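Local structure of adenylation domain (Streptomyces sp., 5N9X) at residues A[185-190]-A[317-322]; A[195-200]-A[214-219]; A[313-318]-A[373-378]. The protein is an adenylation domain of the ANL superfamily of AMP-binding enzymes, modelled here with ATP and threonine bound. All coordinates share one frame; numbering follows the deposited sequence.

Contact 1. Residues A[185-190]-A[317-322]; sequences TALFEA and TVHATF. With THR (threonine), chain C.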
loop_
_atom_site.group_PDB
_atom_site.type_symbol
_atom_site.label_atom_id
_atom_site.label_comp_id
_atom_site.label_asym_id
_atom_site.label_seq_id
_atom_site.Cartn_x
_atom_site.Cartn_y
_atom_site.Cartn_z
ATOM N N THR A 185 -12.345 -9.644 4.430
ATOM C CA THR A 185 -12.405 -11.065 4.746
ATOM C C THR A 185 -12.262 -11.885 3.455
ATOM O O THR A 185 -11.616 -12.934 3.474
ATOM C CB THR A 185 -13.692 -11.455 5.584
ATOM O OG1 THR A 185 -14.902 -11.106 4.898
ATOM C CG2 THR A 185 -13.664 -10.776 6.956
ATOM N N ALA A 186 -12.783 -11.405 2.328
ATOM C CA ALA A 186 -12.518 -12.094 1.056
ATOM C C ALA A 186 -11.020 -12.107 0.704
ATOM O O ALA A 186 -10.541 -13.073 0.123
ATOM C CB ALA A 186 -13.321 -11.468 -0.092
ATOM N N LEU A 187 -10.288 -11.052 1.051
ATOM C CA LEU A 187 -8.837 -11.021 0.825
ATOM C C LEU A 187 -8.126 -12.227 1.486
ATOM O O LEU A 187 -7.431 -13.005 0.824
ATOM C CB LEU A 187 -8.235 -9.700 1.342
ATOM C CG LEU A 187 -6.690 -9.672 1.330
ATOM C CD1 LEU A 187 -6.145 -9.810 -0.083
ATOM C CD2 LEU A 187 -6.109 -8.458 2.003
ATOM N N PHE A 188 -8.334 -12.389 2.789
ATOM C CA PHE A 188 -7.663 -13.457 3.535
ATOM C C PHE A 188 -8.162 -14.829 3.155
ATOM O O PHE A 188 -7.378 -15.767 3.153
ATOM C CB PHE A 188 -7.779 -13.215 5.053
ATOM C CG PHE A 188 -6.888 -12.103 5.527
ATOM C CD1 PHE A 188 -5.559 -12.357 5.870
ATOM C CD2 PHE A 188 -7.348 -10.780 5.535
ATOM C CE1 PHE A 188 -4.727 -11.322 6.267
ATOM C CE2 PHE A 188 -6.520 -9.744 5.925
ATOM C CZ PHE A 188 -5.207 -10.012 6.285
ATOM N N GLU A 189 -9.435 -14.967 2.795
ATOM C CA GLU A 189 -9.838 -16.249 2.218
ATOM C C GLU A 189 -9.112 -16.531 0.879
ATOM O O GLU A 189 -8.627 -17.635 0.669
ATOM C CB GLU A 189 -11.357 -16.345 2.047
ATOM C CG GLU A 189 -11.885 -17.794 2.108
ATOM C CD GLU A 189 -11.707 -18.459 3.497
ATOM O OE1 GLU A 189 -12.133 -17.855 4.508
ATOM O OE2 GLU A 189 -11.139 -19.585 3.573
ATOM N N ALA A 190 -9.000 -15.542 -0.001
ATOM C CA ALA A 190 -8.313 -15.759 -1.278
ATOM C C ALA A 190 -6.859 -16.236 -1.086
ATOM O O ALA A 190 -6.315 -16.971 -1.925
ATOM C CB ALA A 190 -8.337 -14.489 -2.116
ATOM N N THR A 317 -8.909 -3.938 -2.566
ATOM C CA THR A 317 -8.520 -4.357 -1.219
ATOM C C THR A 317 -7.099 -4.938 -1.113
ATOM O O THR A 317 -6.922 -6.139 -0.981
ATOM C CB THR A 317 -9.548 -5.372 -0.620
ATOM O OG1 THR A 317 -10.882 -4.982 -0.976
ATOM C CG2 THR A 317 -9.423 -5.453 0.920
ATOM N N VAL A 318 -6.113 -4.045 -1.095
ATOM C CA VAL A 318 -4.706 -4.357 -0.841
ATOM C C VAL A 318 -3.966 -5.166 -1.925
ATOM O O VAL A 318 -3.011 -4.649 -2.509
ATOM C CB VAL A 318 -4.513 -5.086 0.516
ATOM C CG1 VAL A 318 -3.076 -4.920 0.969
ATOM C CG2 VAL A 318 -5.472 -4.518 1.592
ATOM N N HIS A 319 -4.376 -6.412 -2.177
ATOM C CA HIS A 319 -3.730 -7.276 -3.181
ATOM C C HIS A 319 -4.696 -7.865 -4.196
ATOM O O HIS A 319 -5.831 -8.195 -3.859
ATOM C CB HIS A 319 -2.965 -8.447 -2.518
ATOM C CG HIS A 319 -2.112 -8.045 -1.355
ATOM N ND1 HIS A 319 -1.033 -7.204 -1.489
ATOM C CD2 HIS A 319 -2.177 -8.378 -0.042
ATOM C CE1 HIS A 319 -0.468 -7.030 -0.302
ATOM N NE2 HIS A 319 -1.142 -7.729 0.591
ATOM N N ALA A 320 -4.219 -8.047 -5.426
ATOM C CA ALA A 320 -5.053 -8.593 -6.486
ATOM C C ALA A 320 -4.391 -9.780 -7.201
ATOM O O ALA A 320 -5.055 -10.495 -7.977
ATOM C CB ALA A 320 -5.391 -7.513 -7.486
ATOM N N THR A 321 -3.088 -9.968 -6.988
ATOM C CA THR A 321 -2.365 -11.091 -7.601
ATOM C C THR A 321 -1.332 -11.674 -6.648
ATOM O O THR A 321 -1.104 -11.136 -5.565
ATOM C CB THR A 321 -1.635 -10.700 -8.923
ATOM O OG1 THR A 321 -0.429 -9.991 -8.633
ATOM C CG2 THR A 321 -2.513 -9.850 -9.819
ATOM N N PHE A 322 -0.694 -12.757 -7.090
ATOM C CA PHE A 322 0.298 -13.506 -6.321
ATOM C C PHE A 322 1.288 -14.139 -7.292
ATOM O O PHE A 322 0.913 -14.795 -8.277
ATOM C CB PHE A 322 -0.387 -14.579 -5.451
ATOM C CG PHE A 322 0.562 -15.473 -4.654
ATOM C CD1 PHE A 322 1.282 -16.508 -5.270
ATOM C CD2 PHE A 322 0.665 -15.323 -3.265
ATOM C CE1 PHE A 322 2.136 -17.355 -4.519
ATOM C CE2 PHE A 322 1.496 -16.164 -2.502
ATOM C CZ PHE A 322 2.240 -17.187 -3.133
HETATM N N THR C . -2.535 -1.675 -2.038
HETATM C CA THR C . -1.162 -1.151 -2.002
HETATM C C THR C . -1.088 -0.067 -3.039
HETATM O O THR C . -0.147 0.734 -3.208
HETATM C CB THR C . -0.092 -2.223 -2.318
HETATM O OG1 THR C . -0.459 -2.947 -3.510
HETATM C CG2 THR C . 0.063 -3.181 -1.144
HETATM O OXT THR C . -2.077 -0.064 -3.759
#
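L187, on the inner side of helix 181-191, carries the whole apolar contact with T317, V318 and H319. Its CG lies anti to the backbone N (chi1 172°), which sends both methyls off the helix and into the bend of the loop. CD2 meets the V318 side chain at CG2, 4.0 Å away, the two side chains crossing at about a right angle. CD1 reaches the edge of the H319 imidazole, near the ring plane, at 4.2 Å from CD2 of H319. The same CD1 rests 3.9 Å from the carbonyl O of T317, so the leucine packs against backbone as well as side chains. W216 packs edge-to-face with H319, and CE1 of H319 comes within 4.0 Å of CG2 of the bound threonine, obliquely to the ring.

The polar contacts belong to the loop and its ligand. T317 and V318 both have positive phi, and H319 N bonds to T317 O at 2.8 Å, closing a classic gamma turn around V318 (phi 69°, psi -64°). That turn presents V318 O to the bound threonine, whose N donates to it at 3.0 Å and whose OG1 donates at 3.2 Å; one carbonyl thus takes two bonds. The T317 hydroxyl bonds to Q370 O.

L187 therefore stands one layer behind V318 and H319, a second-shell residue of the threonine pocket of this AMP-binding fold.

Contact 2. Residues A[195-200]-A[214-219]; sequences FSFSAD and SVWEIW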
loop_
_atom_site.group_PDB
_atom_site.type_symbol
_atom_site.label_atom_id
_atom_site.label_comp_id
_atom_site.label_asym_id
_atom_site.label_seq_id
_atom_site.Cartn_x
_atom_site.Cartn_y
_atom_site.Cartn_z
ATOM N N PHE A 195 -0.526 -18.823 0.782
ATOM C CA PHE A 195 0.417 -18.534 1.846
ATOM C C PHE A 195 0.227 -19.642 2.874
ATOM O O PHE A 195 -0.862 -20.221 2.955
ATOM C CB PHE A 195 0.138 -17.165 2.492
ATOM C CG PHE A 195 0.600 -15.954 1.692
ATOM C CD1 PHE A 195 1.917 -15.521 1.743
ATOM C CD2 PHE A 195 -0.309 -15.206 0.947
ATOM C CE1 PHE A 195 2.327 -14.385 1.039
ATOM C CE2 PHE A 195 0.100 -14.060 0.241
ATOM C CZ PHE A 195 1.416 -13.660 0.286
ATOM N N SER A 196 1.247 -19.909 3.683
ATOM C CA SER A 196 1.080 -20.776 4.854
ATOM C C SER A 196 1.289 -20.011 6.171
ATOM O O SER A 196 2.401 -19.972 6.708
ATOM C CB SER A 196 2.049 -21.955 4.758
ATOM O OG SER A 196 1.956 -22.797 5.888
ATOM N N PHE A 197 0.223 -19.393 6.672
ATOM C CA PHE A 197 0.275 -18.621 7.920
ATOM C C PHE A 197 -0.147 -19.410 9.159
ATOM O O PHE A 197 -1.056 -20.230 9.106
ATOM C CB PHE A 197 -0.612 -17.369 7.805
ATOM C CG PHE A 197 -0.196 -16.437 6.707
ATOM C CD1 PHE A 197 1.143 -16.074 6.566
ATOM C CD2 PHE A 197 -1.131 -15.894 5.837
ATOM C CE1 PHE A 197 1.546 -15.213 5.558
ATOM C CE2 PHE A 197 -0.736 -15.018 4.834
ATOM C CZ PHE A 197 0.601 -14.680 4.689
ATOM N N SER A 198 0.482 -19.122 10.296
ATOM C CA SER A 198 0.052 -19.732 11.549
ATOM C C SER A 198 0.158 -18.757 12.715
ATOM O O SER A 198 0.785 -17.694 12.600
ATOM C CB SER A 198 0.875 -20.989 11.855
ATOM O OG SER A 198 2.000 -20.673 12.629
ATOM N N ALA A 199 -0.449 -19.143 13.836
ATOM C CA ALA A 199 -0.341 -18.405 15.083
ATOM C C ALA A 199 1.114 -18.115 15.515
ATOM O O ALA A 199 1.352 -17.190 16.281
ATOM C CB ALA A 199 -1.062 -19.158 16.174
ATOM N N ASP A 200 2.078 -18.892 15.026
ATOM C CA ASP A 200 3.462 -18.708 15.451
ATOM C C ASP A 200 4.177 -17.540 14.753
ATOM O O ASP A 200 5.261 -17.116 15.179
ATOM C CB ASP A 200 4.241 -20.002 15.223
ATOM C CG ASP A 200 3.760 -21.127 16.115
ATOM O OD1 ASP A 200 3.500 -20.881 17.305
ATOM O OD2 ASP A 200 3.626 -22.257 15.619
ATOM N N SER A 214 -1.030 -1.707 5.492
ATOM C CA SER A 214 -1.112 -1.920 6.948
ATOM C C SER A 214 -2.279 -2.801 7.371
ATOM O O SER A 214 -2.219 -3.467 8.384
ATOM C CB SER A 214 -1.212 -0.575 7.680
ATOM O OG SER A 214 -2.488 0.033 7.493
ATOM N N VAL A 215 -3.354 -2.774 6.590
ATOM C CA VAL A 215 -4.491 -3.697 6.750
ATOM C C VAL A 215 -4.087 -5.156 6.608
ATOM O O VAL A 215 -4.472 -6.010 7.387
ATOM C CB VAL A 215 -5.575 -3.400 5.723
ATOM C CG1 VAL A 215 -6.796 -4.302 5.915
ATOM C CG2 VAL A 215 -5.969 -1.934 5.818
ATOM N N TRP A 216 -3.296 -5.419 5.589
ATOM C CA TRP A 216 -2.745 -6.733 5.387
ATOM C C TRP A 216 -1.853 -7.103 6.561
ATOM O O TRP A 216 -1.907 -8.214 7.075
ATOM C CB TRP A 216 -1.997 -6.745 4.069
ATOM C CG TRP A 216 -1.120 -7.881 3.786
ATOM C CD1 TRP A 216 0.229 -7.857 3.750
ATOM C CD2 TRP A 216 -1.514 -9.214 3.422
ATOM N NE1 TRP A 216 0.719 -9.089 3.403
ATOM C CE2 TRP A 216 -0.331 -9.944 3.188
ATOM C CE3 TRP A 216 -2.751 -9.863 3.275
ATOM C CZ2 TRP A 216 -0.343 -11.312 2.817
ATOM C CZ3 TRP A 216 -2.761 -11.213 2.914
ATOM C CH2 TRP A 216 -1.564 -11.922 2.690
ATOM N N GLU A 217 -1.043 -6.143 6.979
ATOM C CA GLU A 217 -0.088 -6.385 8.036
ATOM C C GLU A 217 -0.815 -6.646 9.362
ATOM O O GLU A 217 -0.572 -7.652 10.015
ATOM C CB GLU A 217 0.893 -5.205 8.165
ATOM C CG GLU A 217 1.919 -5.116 7.034
ATOM C CD GLU A 217 2.815 -3.861 7.112
ATOM O OE1 GLU A 217 2.387 -2.826 7.672
ATOM O OE2 GLU A 217 3.954 -3.910 6.599
ATOM N N ILE A 218 -1.700 -5.742 9.748
ATOM C CA ILE A 218 -2.435 -5.874 11.009
ATOM C C ILE A 218 -3.274 -7.157 11.079
ATOM O O ILE A 218 -3.186 -7.936 12.049
ATOM C CB ILE A 218 -3.385 -4.658 11.237
ATOM C CG1 ILE A 218 -2.592 -3.381 11.536
ATOM C CG2 ILE A 218 -4.409 -4.958 12.318
ATOM C CD1 ILE A 218 -3.309 -2.058 11.070
ATOM N N TRP A 219 -4.081 -7.376 10.032
ATOM C CA TRP A 219 -5.023 -8.477 10.040
ATOM C C TRP A 219 -4.367 -9.800 9.671
ATOM O O TRP A 219 -4.853 -10.860 10.066
ATOM C CB TRP A 219 -6.200 -8.137 9.132
ATOM C CG TRP A 219 -7.024 -7.144 9.847
ATOM C CD1 TRP A 219 -7.135 -5.803 9.573
ATOM C CD2 TRP A 219 -7.793 -7.374 11.028
ATOM N NE1 TRP A 219 -7.946 -5.204 10.489
ATOM C CE2 TRP A 219 -8.372 -6.139 11.392
ATOM C CE3 TRP A 219 -8.057 -8.506 11.808
ATOM C CZ2 TRP A 219 -9.204 -6.004 12.518
ATOM C CZ3 TRP A 219 -8.885 -8.376 12.911
ATOM C CH2 TRP A 219 -9.449 -7.139 13.259
#
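F195 starts the segment just beyond helix 181-191 and sends its ring toward W216 of helix 213-222, the two side chains arriving from opposite directions. CE2 of F195 lies 3.7 Å from CH2 of W216, and the indole's CZ2 sits over one face of the phenyl ring. The planes make an angle of 52°, with F195 and the six-membered ring of W216 centred 5.3 Å apart. F322 and Y280 both pack edge-to-face with F195.

Two residues on, F197 comes to the same end of the indole. Its side chain crosses that of W216 at about a right angle; CE2 of F197 is 3.9 Å from CH2 of W216, and this CH2 lies at the edge of the F197 ring, near its plane. CB of F195 lies over one face of the F197 ring, 3.2 Å above the plane and toward the rim. The three rings make an aromatic cluster that fastens the loop leading into strand 202-205 to helix 213-222. W216 can serve both phenylalanines because its CG is anti to the backbone N (chi1 167°), carrying the indole away from its own helix; W203 meets W216 edge-to-face.

Past the rings the segment turns toward the surface. S198 OG accepts from the backbone N of D200 at 3.0 Å, an ST turn with an N-H...O angle of 157°.

Contact 3. Residues A[313-318]-A[373-378]; sequences ITETTV and EGYLNR. With ATP (adenosine-5'-triphosphate), chain D; THR (threonine), chain C.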
loop_
_atom_site.group_PDB
_atom_site.type_symbol
_atom_site.label_atom_id
_atom_site.label_comp_id
_atom_site.label_asym_id
_atom_site.label_seq_id
_atom_site.Cartn_x
_atom_site.Cartn_y
_atom_site.Cartn_z
ATOM N N ILE A 313 -4.215 -2.834 -5.715
ATOM C CA ILE A 313 -4.736 -1.475 -5.727
ATOM C C ILE A 313 -5.698 -1.332 -4.583
ATOM O O ILE A 313 -6.318 -2.328 -4.178
ATOM C CB ILE A 313 -5.485 -1.147 -7.034
ATOM C CG1 ILE A 313 -6.055 -2.429 -7.621
ATOM C CG2 ILE A 313 -4.609 -0.434 -8.022
ATOM C CD1 ILE A 313 -6.673 -2.261 -8.947
ATOM N N THR A 314 -5.856 -0.113 -4.072
ATOM C CA THR A 314 -6.702 0.106 -2.909
ATOM C C THR A 314 -8.169 -0.216 -3.238
ATOM O O THR A 314 -8.933 -0.681 -2.373
ATOM C CB THR A 314 -6.571 1.561 -2.375
ATOM O OG1 THR A 314 -5.227 1.798 -1.922
ATOM C CG2 THR A 314 -7.550 1.815 -1.237
ATOM N N GLU A 315 -8.536 -0.016 -4.504
ATOM C CA GLU A 315 -9.901 -0.247 -4.951
ATOM C C GLU A 315 -10.321 -1.714 -4.959
ATOM O O GLU A 315 -11.501 -2.019 -5.049
ATOM C CB GLU A 315 -10.107 0.377 -6.348
ATOM C CG GLU A 315 -10.107 1.924 -6.374
ATOM C CD GLU A 315 -8.723 2.560 -6.468
ATOM O OE1 GLU A 315 -7.686 1.883 -6.267
ATOM O OE2 GLU A 315 -8.679 3.769 -6.740
ATOM N N THR A 316 -9.373 -2.629 -4.853
ATOM C CA THR A 316 -9.724 -4.048 -4.826
ATOM C C THR A 316 -9.127 -4.744 -3.602
ATOM O O THR A 316 -8.855 -5.955 -3.617
ATOM C CB THR A 316 -9.292 -4.769 -6.146
ATOM O OG1 THR A 316 -7.868 -4.793 -6.263
ATOM C CG2 THR A 316 -9.883 -4.077 -7.357
ATOM N N THR A 317 -8.909 -3.938 -2.566
ATOM C CA THR A 317 -8.520 -4.357 -1.219
ATOM C C THR A 317 -7.099 -4.938 -1.113
ATOM O O THR A 317 -6.922 -6.139 -0.981
ATOM C CB THR A 317 -9.548 -5.372 -0.620
ATOM O OG1 THR A 317 -10.882 -4.982 -0.976
ATOM C CG2 THR A 317 -9.423 -5.453 0.920
ATOM N N VAL A 318 -6.113 -4.045 -1.095
ATOM C CA VAL A 318 -4.706 -4.357 -0.841
ATOM C C VAL A 318 -3.966 -5.166 -1.925
ATOM O O VAL A 318 -3.011 -4.649 -2.509
ATOM C CB VAL A 318 -4.513 -5.086 0.516
ATOM C CG1 VAL A 318 -3.076 -4.920 0.969
ATOM C CG2 VAL A 318 -5.472 -4.518 1.592
ATOM N N GLU A 373 -16.946 -0.811 -3.436
ATOM C CA GLU A 373 -18.207 -0.359 -3.999
ATOM C C GLU A 373 -18.111 1.010 -4.659
ATOM O O GLU A 373 -19.125 1.675 -4.828
ATOM C CB GLU A 373 -19.293 -0.319 -2.917
ATOM C CG GLU A 373 -19.624 -1.662 -2.288
ATOM C CD GLU A 373 -20.257 -2.671 -3.243
ATOM O OE1 GLU A 373 -20.294 -2.427 -4.475
ATOM O OE2 GLU A 373 -20.697 -3.738 -2.750
ATOM N N GLY A 374 -16.905 1.434 -5.018
ATOM C CA GLY A 374 -16.715 2.712 -5.675
ATOM C C GLY A 374 -16.194 3.790 -4.741
ATOM O O GLY A 374 -16.148 3.597 -3.530
ATOM N N TYR A 375 -15.810 4.934 -5.305
ATOM C CA TYR A 375 -15.263 6.020 -4.512
ATOM C C TYR A 375 -16.323 6.667 -3.647
ATOM O O TYR A 375 -17.524 6.561 -3.926
ATOM C CB TYR A 375 -14.602 7.073 -5.412
ATOM C CG TYR A 375 -13.478 6.483 -6.217
ATOM C CD1 TYR A 375 -12.298 6.106 -5.608
ATOM C CD2 TYR A 375 -13.611 6.269 -7.582
ATOM C CE1 TYR A 375 -11.278 5.549 -6.330
ATOM C CE2 TYR A 375 -12.594 5.714 -8.314
ATOM C CZ TYR A 375 -11.431 5.359 -7.681
ATOM O OH TYR A 375 -10.422 4.821 -8.404
ATOM N N LEU A 376 -15.853 7.316 -2.584
ATOM C CA LEU A 376 -16.700 8.145 -1.743
ATOM C C LEU A 376 -16.860 9.542 -2.361
ATOM O O LEU A 376 -15.863 10.226 -2.640
ATOM C CB LEU A 376 -16.107 8.243 -0.333
ATOM C CG LEU A 376 -16.854 9.117 0.668
ATOM C CD1 LEU A 376 -17.861 8.259 1.428
ATOM C CD2 LEU A 376 -15.868 9.789 1.625
ATOM N N ASN A 377 -18.108 9.953 -2.582
ATOM C CA ASN A 377 -18.404 11.301 -3.068
ATOM C C ASN A 377 -17.634 11.690 -4.346
ATOM O O ASN A 377 -17.211 12.831 -4.489
ATOM C CB ASN A 377 -18.102 12.310 -1.961
ATOM C CG ASN A 377 -18.950 12.086 -0.724
ATOM O OD1 ASN A 377 -20.031 11.493 -0.793
ATOM N ND2 ASN A 377 -18.459 12.553 0.420
ATOM N N ARG A 378 -17.409 10.721 -5.235
ATOM C CA ARG A 378 -16.827 10.971 -6.557
ATOM C C ARG A 378 -17.673 10.194 -7.546
ATOM O O ARG A 378 -17.232 9.197 -8.113
ATOM C CB ARG A 378 -15.366 10.529 -6.648
ATOM C CG ARG A 378 -14.436 11.124 -5.599
ATOM C CD ARG A 378 -14.134 12.612 -5.752
ATOM N NE ARG A 378 -13.184 13.038 -4.717
ATOM C CZ ARG A 378 -13.501 13.568 -3.534
ATOM N NH1 ARG A 378 -14.765 13.799 -3.201
ATOM N NH2 ARG A 378 -12.535 13.898 -2.683
HETATM P PG ATP D . -4.772 5.778 -6.997
HETATM O O1G ATP D . -4.841 5.325 -8.451
HETATM O O2G ATP D . -5.168 7.206 -6.779
HETATM O O3G ATP D . -5.511 4.884 -6.017
HETATM P PB ATP D . -2.238 4.537 -6.221
HETATM O O1B ATP D . -2.033 3.888 -7.594
HETATM O O2B ATP D . -1.063 4.814 -5.340
HETATM O O3B ATP D . -3.173 5.827 -6.571
HETATM P PA ATP D . -2.960 2.438 -4.559
HETATM O O1A ATP D . -4.190 1.562 -4.604
HETATM O O2A ATP D . -2.307 2.695 -3.205
HETATM O O3A ATP D . -3.321 3.806 -5.295
HETATM O "O5'" ATP D . -1.800 1.966 -5.611
HETATM C "C5'" ATP D . -1.931 0.903 -6.556
HETATM C "C4'" ATP D . -1.054 1.175 -7.780
HETATM O "O4'" ATP D . 0.286 0.762 -7.557
HETATM C "C3'" ATP D . -1.527 0.515 -9.062
HETATM O "O3'" ATP D . -2.107 1.538 -9.863
HETATM C "C2'" ATP D . -0.289 -0.025 -9.731
HETATM O "O2'" ATP D . 0.066 0.856 -10.793
HETATM C "C1'" ATP D . 0.802 0.039 -8.683
HETATM N N9 ATP D . 1.215 -1.324 -8.228
HETATM C C8 ATP D . 0.786 -1.935 -7.100
HETATM N N7 ATP D . 1.332 -3.162 -6.936
HETATM C C5 ATP D . 2.154 -3.358 -7.981
HETATM C C6 ATP D . 3.048 -4.457 -8.414
HETATM N N6 ATP D . 3.149 -5.580 -7.677
HETATM N N1 ATP D . 3.737 -4.296 -9.561
HETATM C C2 ATP D . 3.593 -3.174 -10.295
HETATM N N3 ATP D . 2.814 -2.118 -9.970
HETATM C C4 ATP D . 2.072 -2.150 -8.836
HETATM N N THR C . -2.535 -1.675 -2.038
HETATM C CA THR C . -1.162 -1.151 -2.002
HETATM C C THR C . -1.088 -0.067 -3.039
HETATM O O THR C . -0.147 0.734 -3.208
HETATM C CB THR C . -0.092 -2.223 -2.318
HETATM O OG1 THR C . -0.459 -2.947 -3.510
HETATM C CG2 THR C . 0.063 -3.181 -1.144
HETATM O OXT THR C . -2.077 -0.064 -3.759
#
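The ATP site of this AMP-binding fold includes the loop between strands 306-310 and 321-324, and here the residue E315 of that loop meets Y375, on the loop ahead of helix 379-385. One hydrogen bond links them: Y375 OH donates to E315 OE2 at 2.6 Å. The carboxylate oxygen is met on its anti side, with the hydroxyl 30° out of the carboxylate plane. Seen from the tyrosine, OE2 lies at the ring edge and in the ring plane, while the carboxylate and the ring stand 89° apart. The glutamate chain bends at chi2 (85°), which swings the carboxylate back toward the nucleotide; CG of E315 packs 3.8 Å from CE1 of Y375.

The tyrosine hydroxyl also bonds to R385 NH1 and Y402 OH, so several groups hold it in place, and it probably helps in turn to position the glutamate. E315 OE2, the oxygen that takes the tyrosine bond, is 3.4 Å from O3G of ATP, an approach and not a bond. The side chain of E315 is about 5 Å from a bound magnesium ion.

Next to E315, T314 turns to the alpha-phosphate. Its backbone N lies improbably close to O1A of ATP, so the length of that bond is doubtful, and its hydroxyl is close to the same oxygen. On the ribose side, I313 comes up tightly against the nucleotide, its CG2 lying 3.3 Å from C5' of ATP.

Contacts 1 and 3 share T317 and V318, so residues 313-322 are one continuous run, from the nucleotide and threonine sites into strand 321-324. Their centres are about 14 Å apart. Contact 2 lies about 12 Å from contact 1 and about 22 Å from contact 3, and both its segments fall between the two segments of contact 1 along the chain. Helix 213-222 joins the sites: W216 packs CG against NE2 of H319 at 3.2 Å, and its CB against CG1 of V318. The aromatic cluster thus backs the threonine pocket, while contact 3 flanks the phosphates.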